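Local coordinates for protein glutathione S-transferase (Bombyx mori, PDB 3AY8) that probably transfers glutathione to electrophilic compounds, as a homodimeric cytosolic enzyme of the glutathione S-transferase fold, at residues Y164-V173 against A196-G207; K131-S139 against W175-I183. All blocks are in the same frame, centred on the assembly; numbering follows the deposited sequence.

Interaction 1. Residues Y164-V173 against A196-G207; sequences YASMSSILAV and APENEDGARTFG
Tyr164 OH donates a short hydrogen bond to Glu200 OE2 (2.5 Å), which accepts on its anti lone pair. One turn along, Asn199 ND2 reaches Ser168 OG at 3.0 Å over a nearly straight bond (169°) that lies in the amide plane. The same ND2 also hangs over one face of the Tyr164 ring, towards its rim, where CZ is 3.4 Å away. With its CG anti to the backbone N (chi1 173°), Tyr164 reaches across to the start of helix 196-213, and its ring is gripped by Asn199 above and Glu200 at the edge. A water joins the helices as well, donating to Ser168 O and to Glu200 OE1. These helices belong to the all-helical C-terminal domain of the glutathione transferase fold, and Arg16 of the thioredoxin-like N-terminal domain ties the pair from outside by bonding Asn199 OD1, Ser169 OG and Ala165 O. Farther along, the helix axes approach to 7.6 Å at a crossing angle of -45°, and small residues make this closeness possible. Ala172 CB sits 3.3 Å from Ala203 O, while Gly207 CA rests 3.6 Å from Ala172 O, a place where a side chain would collide with that carbonyl. Beside them Phe206 turns its ring edge to Ser169 O, and its CE2 packs 3.7 Å from Val173 CG2.

Interaction 2. Residues K131-S139 against W175-I183; sequences KDDLNSTLS and WDISSFPNI
Trp175 carries its indole anti to the backbone N (chi1 -154°), which swings the ring out of the loop and across helix 131-139. Leu134, whose CG is likewise anti to its own backbone N (chi1 177°), sends CD2 over one indole face, in a CH-pi contact 3.8 Å from the centroid of the six-membered ring and 15° off its normal. Lys131 meets the benzo end with CB and CG, CG lying 3.6 Å from Trp175 CZ2; Leu138 CD1 comes 3.6 Å from Trp175 CD1. Were Trp175 an alanine, a gap would probably open between Lys131, Leu134 and Leu138, with Leu134 CD2 losing the ring face beneath it. Further along helix 128-147, Leu138 also meets Phe180: its CB lies 3.6 Å from Phe180 CE2, and its backbone covers one ring face. Ile183 then brings CD1 to 3.4 Å from Leu138 O. The loop has its own bracing, for Asp176 OD1 accepts from both the backbone N and the hydroxyl of Ser178, the former bond making an Asx turn. A type I beta turn from Ile177 to Phe180 follows and places Phe180 at the N-cap of helix 181-190. This loop joins helices 158-173 and 181-190 of the all-helical C-terminal domain of the glutathione transferase fold, its aromatic side chains packing on helix 128-147.

Overall arrangement
Both interactions lie in the C-terminal helical domain, with centres about 16 Å apart, and helix 158-173 connects them into one packed body. In sequence their segments alternate: 131-139, 164-173, 175-183, then 196-207. While one side of helix 158-173 receives helix 196-213 in interaction 1, other residues of the same segment face interaction 2: Ile170 touches Leu134 and Trp175, Met167 touches Leu138, and Leu171 touches Ile177. Interaction 1 is the more central, its centre about 9 Å from that of the chain, and is joined to the N-terminal domain through helix 13-25; interaction 2, its centre about 17 Å from that of the chain, is only partly buried. Neither is touched by the second subunit.

Interaction 1. Residues Y164-V173 against A196-G207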
loop_
_atom_site.group_PDB
_atom_site.type_symbol
_atom_site.label_atom_id
_atom_site.label_comp_id
_atom_site.label_asym_id
_atom_site.label_seq_id
_atom_site.Cartn_x
_atom_site.Cartn_y
_atom_site.Cartn_z
ATOM N N TYR A 164 7.420 4.123 11.342
ATOM C CA TYR A 164 8.250 5.167 11.942
ATOM C C TYR A 164 8.693 6.221 10.903
ATOM O O TYR A 164 8.625 7.430 11.168
ATOM C CB TYR A 164 9.431 4.547 12.707
ATOM C CG TYR A 164 10.458 5.529 13.227
ATOM C CD1 TYR A 164 10.067 6.704 13.889
ATOM C CD2 TYR A 164 11.829 5.265 13.090
ATOM C CE1 TYR A 164 11.004 7.608 14.366
ATOM C CE2 TYR A 164 12.784 6.155 13.582
ATOM C CZ TYR A 164 12.358 7.334 14.212
ATOM O OH TYR A 164 13.278 8.223 14.711
ATOM N N ALA A 165 9.110 5.777 9.719
ATOM C CA ALA A 165 9.494 6.715 8.657
ATOM C C ALA A 165 8.331 7.637 8.287
ATOM O O ALA A 165 8.510 8.853 8.100
ATOM C CB ALA A 165 10.012 5.963 7.419
ATOM N N SER A 166 7.133 7.056 8.200
ATOM C CA SER A 166 5.927 7.832 7.919
ATOM C C SER A 166 5.599 8.820 9.054
ATOM O O SER A 166 5.467 10.034 8.817
ATOM C CB SER A 166 4.746 6.890 7.675
ATOM O OG SER A 166 4.896 6.180 6.452
ATOM N N MET A 167 5.471 8.293 10.273
ATOM C CA MET A 167 5.104 9.097 11.452
ATOM C C MET A 167 6.104 10.217 11.750
ATOM O O MET A 167 5.712 11.325 12.090
ATOM C CB MET A 167 4.953 8.207 12.700
ATOM C CG MET A 167 3.659 7.429 12.755
ATOM S SD MET A 167 2.194 8.463 12.558
ATOM C CE MET A 167 2.374 9.706 13.860
ATOM N N SER A 168 7.391 9.930 11.616
ATOM C CA SER A 168 8.417 10.964 11.838
ATOM C C SER A 168 8.271 12.123 10.842
ATOM O O SER A 168 8.547 13.280 11.183
ATOM C CB SER A 168 9.827 10.357 11.813
ATOM O OG SER A 168 10.135 9.789 10.551
ATOM N N SER A 169 7.802 11.815 9.633
ATOM C CA SER A 169 7.545 12.817 8.603
ATOM C C SER A 169 6.471 13.841 9.015
ATOM O O SER A 169 6.712 15.053 8.959
ATOM C CB SER A 169 7.137 12.131 7.298
ATOM O OG SER A 169 8.097 11.153 6.932
ATOM N N ILE A 170 5.294 13.361 9.440
ATOM C CA ILE A 170 4.223 14.275 9.818
ATOM C C ILE A 170 4.533 14.952 11.167
ATOM O O ILE A 170 4.228 16.133 11.350
ATOM C CB ILE A 170 2.815 13.597 9.795
ATOM C CG1 ILE A 170 1.689 14.648 9.729
ATOM C CG2 ILE A 170 2.636 12.621 10.983
ATOM C CD1 ILE A 170 1.663 15.524 8.438
ATOM N N LEU A 171 5.152 14.215 12.092
ATOM C CA LEU A 171 5.538 14.790 13.375
ATOM C C LEU A 171 6.532 15.951 13.197
ATOM O O LEU A 171 6.488 16.910 13.963
ATOM C CB LEU A 171 6.091 13.728 14.346
ATOM C CG LEU A 171 5.084 12.719 14.915
ATOM C CD1 LEU A 171 5.775 11.639 15.760
ATOM C CD2 LEU A 171 3.975 13.412 15.720
ATOM N N ALA A 172 7.403 15.870 12.190
ATOM C CA ALA A 172 8.359 16.956 11.918
ATOM C C ALA A 172 7.688 18.176 11.281
ATOM O O ALA A 172 8.175 19.301 11.426
ATOM C CB ALA A 172 9.521 16.469 11.064
ATOM N N VAL A 173 6.586 17.944 10.565
ATOM C CA VAL A 173 5.728 19.029 10.087
ATOM C C VAL A 173 5.067 19.708 11.296
ATOM O O VAL A 173 4.886 20.921 11.313
ATOM C CB VAL A 173 4.645 18.530 9.082
ATOM C CG1 VAL A 173 3.706 19.667 8.677
ATOM C CG2 VAL A 173 5.294 17.949 7.824
ATOM N N ALA A 196 17.922 5.558 13.598
ATOM C CA ALA A 196 16.896 6.508 13.925
ATOM C C ALA A 196 17.287 7.982 13.761
ATOM O O ALA A 196 16.512 8.696 13.228
ATOM C CB ALA A 196 16.390 6.263 15.251
ATOM N N PRO A 197 18.481 8.414 14.176
ATOM C CA PRO A 197 18.913 9.798 13.984
ATOM C C PRO A 197 19.028 10.168 12.549
ATOM O O PRO A 197 18.696 11.249 12.206
ATOM C CB PRO A 197 20.312 9.848 14.606
ATOM C CG PRO A 197 20.306 8.867 15.558
ATOM C CD PRO A 197 19.328 7.759 15.163
ATOM N N GLU A 198 19.520 9.245 11.756
ATOM C CA GLU A 198 19.647 9.432 10.351
ATOM C C GLU A 198 18.247 9.644 9.791
ATOM O O GLU A 198 18.033 10.509 8.997
ATOM C CB GLU A 198 20.352 8.222 9.736
ATOM C CG GLU A 198 20.480 8.152 8.254
ATOM C CD GLU A 198 21.195 6.886 7.786
ATOM O OE1 GLU A 198 20.840 5.802 8.198
ATOM O OE2 GLU A 198 22.112 6.993 6.997
ATOM N N ASN A 199 17.288 8.877 10.264
ATOM C CA ASN A 199 15.900 9.108 9.850
ATOM C C ASN A 199 15.364 10.459 10.310
ATOM O O ASN A 199 14.742 11.189 9.534
ATOM C CB ASN A 199 14.980 8.007 10.361
ATOM C CG ASN A 199 13.522 8.336 10.119
ATOM O OD1 ASN A 199 13.057 8.307 8.992
ATOM N ND2 ASN A 199 12.823 8.727 11.170
ATOM N N GLU A 200 15.607 10.783 11.578
ATOM C CA GLU A 200 15.132 12.045 12.161
ATOM C C GLU A 200 15.653 13.270 11.417
ATOM O O GLU A 200 14.932 14.270 11.253
ATOM C CB GLU A 200 15.511 12.120 13.646
ATOM C CG GLU A 200 14.743 11.145 14.539
ATOM C CD GLU A 200 13.258 11.495 14.659
ATOM O OE1 GLU A 200 12.912 12.679 14.479
ATOM O OE2 GLU A 200 12.437 10.595 14.932
ATOM N N ASP A 201 16.898 13.199 10.944
ATOM C CA ASP A 201 17.491 14.319 10.197
ATOM C C ASP A 201 16.782 14.544 8.866
ATOM O O ASP A 201 16.496 15.689 8.497
ATOM C CB ASP A 201 18.997 14.099 9.971
ATOM C CG ASP A 201 19.812 14.331 11.227
ATOM O OD1 ASP A 201 19.483 15.267 11.986
ATOM O OD2 ASP A 201 20.773 13.574 11.472
ATOM N N GLY A 202 16.508 13.459 8.137
ATOM C CA GLY A 202 15.770 13.564 6.869
ATOM C C GLY A 202 14.327 14.022 7.073
ATOM O O GLY A 202 13.798 14.825 6.290
ATOM N N ALA A 203 13.683 13.492 8.112
ATOM C CA ALA A 203 12.320 13.902 8.476
ATOM C C ALA A 203 12.261 15.402 8.786
ATOM O O ALA A 203 11.346 16.090 8.352
ATOM C CB ALA A 203 11.803 13.072 9.669
ATOM N N ARG A 204 13.261 15.901 9.514
ATOM C CA ARG A 204 13.348 17.327 9.825
ATOM C C ARG A 204 13.490 18.178 8.570
ATOM O O ARG A 204 12.887 19.239 8.485
ATOM C CB ARG A 204 14.480 17.619 10.812
ATOM C CG ARG A 204 14.338 18.992 11.518
ATOM C CD ARG A 204 15.029 18.999 12.885
ATOM N NE ARG A 204 16.366 18.433 12.775
ATOM C CZ ARG A 204 16.758 17.280 13.309
ATOM N NH1 ARG A 204 17.996 16.872 13.106
ATOM N NH2 ARG A 204 15.933 16.548 14.049
ATOM N N THR A 205 14.262 17.712 7.588
ATOM C CA THR A 205 14.363 18.425 6.313
ATOM C C THR A 205 12.992 18.442 5.622
ATOM O O THR A 205 12.575 19.477 5.122
ATOM C CB THR A 205 15.417 17.798 5.369
ATOM O OG1 THR A 205 16.653 17.649 6.058
ATOM C CG2 THR A 205 15.655 18.673 4.162
ATOM N N PHE A 206 12.304 17.296 5.606
ATOM C CA PHE A 206 10.939 17.202 5.050
ATOM C C PHE A 206 10.029 18.190 5.783
ATOM O O PHE A 206 9.353 19.009 5.150
ATOM C CB PHE A 206 10.388 15.766 5.170
ATOM C CG PHE A 206 8.929 15.620 4.774
ATOM C CD1 PHE A 206 8.569 15.444 3.431
ATOM C CD2 PHE A 206 7.919 15.633 5.745
ATOM C CE1 PHE A 206 7.212 15.289 3.058
ATOM C CE2 PHE A 206 6.569 15.487 5.391
ATOM C CZ PHE A 206 6.211 15.320 4.048
ATOM N N GLY A 207 10.036 18.110 7.112
ATOM C CA GLY A 207 9.210 18.974 7.958
ATOM C C GLY A 207 9.444 20.452 7.698
ATOM O O GLY A 207 8.492 21.210 7.533
HETATM O O HOH W 1 10.035 13.673 13.436
#

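Interaction 2. Residues K131-S139 against W175-I183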
loop_
_atom_site.group_PDB
_atom_site.type_symbol
_atom_site.label_atom_id
_atom_site.label_comp_id
_atom_site.label_asym_id
_atom_site.label_seq_id
_atom_site.Cartn_x
_atom_site.Cartn_y
_atom_site.Cartn_z
ATOM N N LYS A 131 -7.017 16.732 7.621
ATOM C CA LYS A 131 -6.566 16.584 9.002
ATOM C C LYS A 131 -7.383 15.498 9.688
ATOM O O LYS A 131 -6.825 14.610 10.330
ATOM C CB LYS A 131 -6.716 17.917 9.748
ATOM C CG LYS A 131 -6.306 17.900 11.214
ATOM C CD LYS A 131 -6.457 19.286 11.857
ATOM C CE LYS A 131 -5.988 19.262 13.305
ATOM N NZ LYS A 131 -6.042 20.626 13.925
ATOM N N ASP A 132 -8.705 15.576 9.551
ATOM C CA ASP A 132 -9.595 14.570 10.126
ATOM C C ASP A 132 -9.316 13.177 9.565
ATOM O O ASP A 132 -9.356 12.189 10.294
ATOM C CB ASP A 132 -11.053 14.926 9.842
ATOM C CG ASP A 132 -11.494 16.194 10.535
ATOM O OD1 ASP A 132 -10.734 16.748 11.364
ATOM O OD2 ASP A 132 -12.611 16.652 10.233
ATOM N N ASP A 133 -9.065 13.115 8.260
ATOM C CA ASP A 133 -8.799 11.849 7.575
ATOM C C ASP A 133 -7.542 11.197 8.151
ATOM O O ASP A 133 -7.565 10.022 8.516
ATOM C CB ASP A 133 -8.654 12.087 6.069
ATOM C CG ASP A 133 -8.904 10.826 5.239
ATOM O OD1 ASP A 133 -9.446 9.824 5.772
ATOM O OD2 ASP A 133 -8.533 10.840 4.048
ATOM N N LEU A 134 -6.463 11.973 8.265
ATOM C CA LEU A 134 -5.236 11.468 8.854
ATOM C C LEU A 134 -5.440 11.053 10.320
ATOM O O LEU A 134 -4.983 10.001 10.728
ATOM C CB LEU A 134 -4.082 12.483 8.740
ATOM C CG LEU A 134 -2.758 12.060 9.405
ATOM C CD1 LEU A 134 -2.225 10.702 8.894
ATOM C CD2 LEU A 134 -1.684 13.147 9.266
ATOM N N ASN A 135 -6.123 11.890 11.095
ATOM C CA ASN A 135 -6.384 11.586 12.504
ATOM C C ASN A 135 -7.168 10.288 12.717
ATOM O O ASN A 135 -6.904 9.555 13.664
ATOM C CB ASN A 135 -7.036 12.792 13.206
ATOM C CG ASN A 135 -6.007 13.833 13.660
ATOM O OD1 ASN A 135 -6.317 15.023 13.812
ATOM N ND2 ASN A 135 -4.785 13.389 13.887
ATOM N N SER A 136 -8.088 9.968 11.803
ATOM C CA SER A 136 -8.789 8.689 11.849
ATOM C C SER A 136 -7.830 7.491 11.658
ATOM O O SER A 136 -7.970 6.436 12.316
ATOM C CB SER A 136 -9.898 8.669 10.789
ATOM O OG SER A 136 -10.361 7.344 10.591
ATOM N N THR A 137 -6.856 7.661 10.764
ATOM C CA THR A 137 -5.827 6.641 10.546
ATOM C C THR A 137 -4.875 6.569 11.734
ATOM O O THR A 137 -4.499 5.476 12.165
ATOM C CB THR A 137 -5.096 6.868 9.205
ATOM O OG1 THR A 137 -6.000 6.510 8.155
ATOM C CG2 THR A 137 -3.830 5.984 9.093
ATOM N N LEU A 138 -4.532 7.728 12.307
ATOM C CA LEU A 138 -3.723 7.716 13.539
ATOM C C LEU A 138 -4.407 6.981 14.689
ATOM O O LEU A 138 -3.753 6.312 15.492
ATOM C CB LEU A 138 -3.335 9.139 13.970
ATOM C CG LEU A 138 -2.443 9.923 12.989
ATOM C CD1 LEU A 138 -1.993 11.242 13.612
ATOM C CD2 LEU A 138 -1.240 9.076 12.534
ATOM N N SER A 139 -5.727 7.127 14.780
ATOM C CA SER A 139 -6.485 6.476 15.842
ATOM C C SER A 139 -6.380 4.953 15.763
ATOM O O SER A 139 -6.250 4.283 16.779
ATOM C CB SER A 139 -7.951 6.926 15.811
ATOM O OG SER A 139 -8.666 6.273 16.841
ATOM N N TRP A 175 2.414 17.814 14.273
ATOM C CA TRP A 175 1.101 17.213 14.402
ATOM C C TRP A 175 0.857 16.991 15.884
ATOM O O TRP A 175 1.771 16.592 16.611
ATOM C CB TRP A 175 1.007 15.896 13.632
ATOM C CG TRP A 175 -0.396 15.582 13.219
ATOM C CD1 TRP A 175 -1.269 14.747 13.849
ATOM C CD2 TRP A 175 -1.099 16.120 12.087
ATOM N NE1 TRP A 175 -2.472 14.723 13.178
ATOM C CE2 TRP A 175 -2.395 15.557 12.094
ATOM C CE3 TRP A 175 -0.754 17.015 11.064
ATOM C CZ2 TRP A 175 -3.357 15.862 11.111
ATOM C CZ3 TRP A 175 -1.706 17.326 10.092
ATOM C CH2 TRP A 175 -2.992 16.746 10.121
ATOM N N ASP A 176 -0.366 17.276 16.311
ATOM C CA ASP A 176 -0.811 17.073 17.690
ATOM C C ASP A 176 -1.309 15.629 17.813
ATOM O O ASP A 176 -2.363 15.284 17.288
ATOM C CB ASP A 176 -1.918 18.109 18.022
ATOM C CG ASP A 176 -2.627 17.849 19.365
ATOM O OD1 ASP A 176 -2.101 17.087 20.208
ATOM O OD2 ASP A 176 -3.739 18.427 19.562
ATOM N N ILE A 177 -0.528 14.793 18.494
ATOM C CA ILE A 177 -0.899 13.401 18.771
ATOM C C ILE A 177 -1.205 13.168 20.276
ATOM O O ILE A 177 -1.173 12.036 20.758
ATOM C CB ILE A 177 0.184 12.385 18.252
ATOM C CG1 ILE A 177 1.539 12.606 18.941
ATOM C CG2 ILE A 177 0.318 12.444 16.709
ATOM C CD1 ILE A 177 2.489 11.434 18.812
ATOM N N SER A 178 -1.521 14.245 21.006
ATOM C CA SER A 178 -1.874 14.136 22.436
ATOM C C SER A 178 -3.037 13.165 22.659
ATOM O O SER A 178 -3.117 12.517 23.702
ATOM C CB SER A 178 -2.204 15.512 23.031
ATOM O OG SER A 178 -3.346 16.082 22.406
ATOM N N SER A 179 -3.921 13.051 21.669
ATOM C CA SER A 179 -5.036 12.108 21.721
ATOM C C SER A 179 -4.592 10.645 21.574
ATOM O O SER A 179 -5.395 9.726 21.742
ATOM C CB SER A 179 -6.059 12.441 20.634
ATOM O OG SER A 179 -6.735 13.664 20.891
ATOM N N PHE A 180 -3.315 10.421 21.255
ATOM C CA PHE A 180 -2.833 9.063 21.003
ATOM C C PHE A 180 -1.633 8.678 21.859
ATOM O O PHE A 180 -0.499 8.647 21.364
ATOM C CB PHE A 180 -2.545 8.863 19.506
ATOM C CG PHE A 180 -3.603 9.430 18.602
ATOM C CD1 PHE A 180 -4.907 8.931 18.627
ATOM C CD2 PHE A 180 -3.296 10.460 17.714
ATOM C CE1 PHE A 180 -5.888 9.459 17.787
ATOM C CE2 PHE A 180 -4.263 10.992 16.870
ATOM C CZ PHE A 180 -5.567 10.493 16.907
ATOM N N PRO A 181 -1.875 8.367 23.154
ATOM C CA PRO A 181 -0.762 8.079 24.061
ATOM C C PRO A 181 0.087 6.870 23.644
ATOM O O PRO A 181 1.279 6.838 23.946
ATOM C CB PRO A 181 -1.448 7.828 25.429
ATOM C CG PRO A 181 -2.897 7.616 25.129
ATOM C CD PRO A 181 -3.179 8.370 23.852
ATOM N N ASN A 182 -0.513 5.892 22.964
ATOM C CA ASN A 182 0.246 4.703 22.514
ATOM C C ASN A 182 1.268 5.006 21.416
ATOM O O ASN A 182 2.360 4.445 21.420
ATOM C CB ASN A 182 -0.687 3.552 22.108
ATOM C CG ASN A 182 -1.591 3.096 23.259
ATOM O OD1 ASN A 182 -1.179 3.078 24.421
ATOM N ND2 ASN A 182 -2.819 2.730 22.933
ATOM N N ILE A 183 0.903 5.892 20.488
ATOM C CA ILE A 183 1.850 6.422 19.494
ATOM C C ILE A 183 2.965 7.220 20.183
ATOM O O ILE A 183 4.140 7.094 19.826
ATOM C CB ILE A 183 1.165 7.313 18.402
ATOM C CG1 ILE A 183 0.039 6.539 17.682
ATOM C CG2 ILE A 183 2.216 7.810 17.371
ATOM C CD1 ILE A 183 -0.715 7.342 16.619
#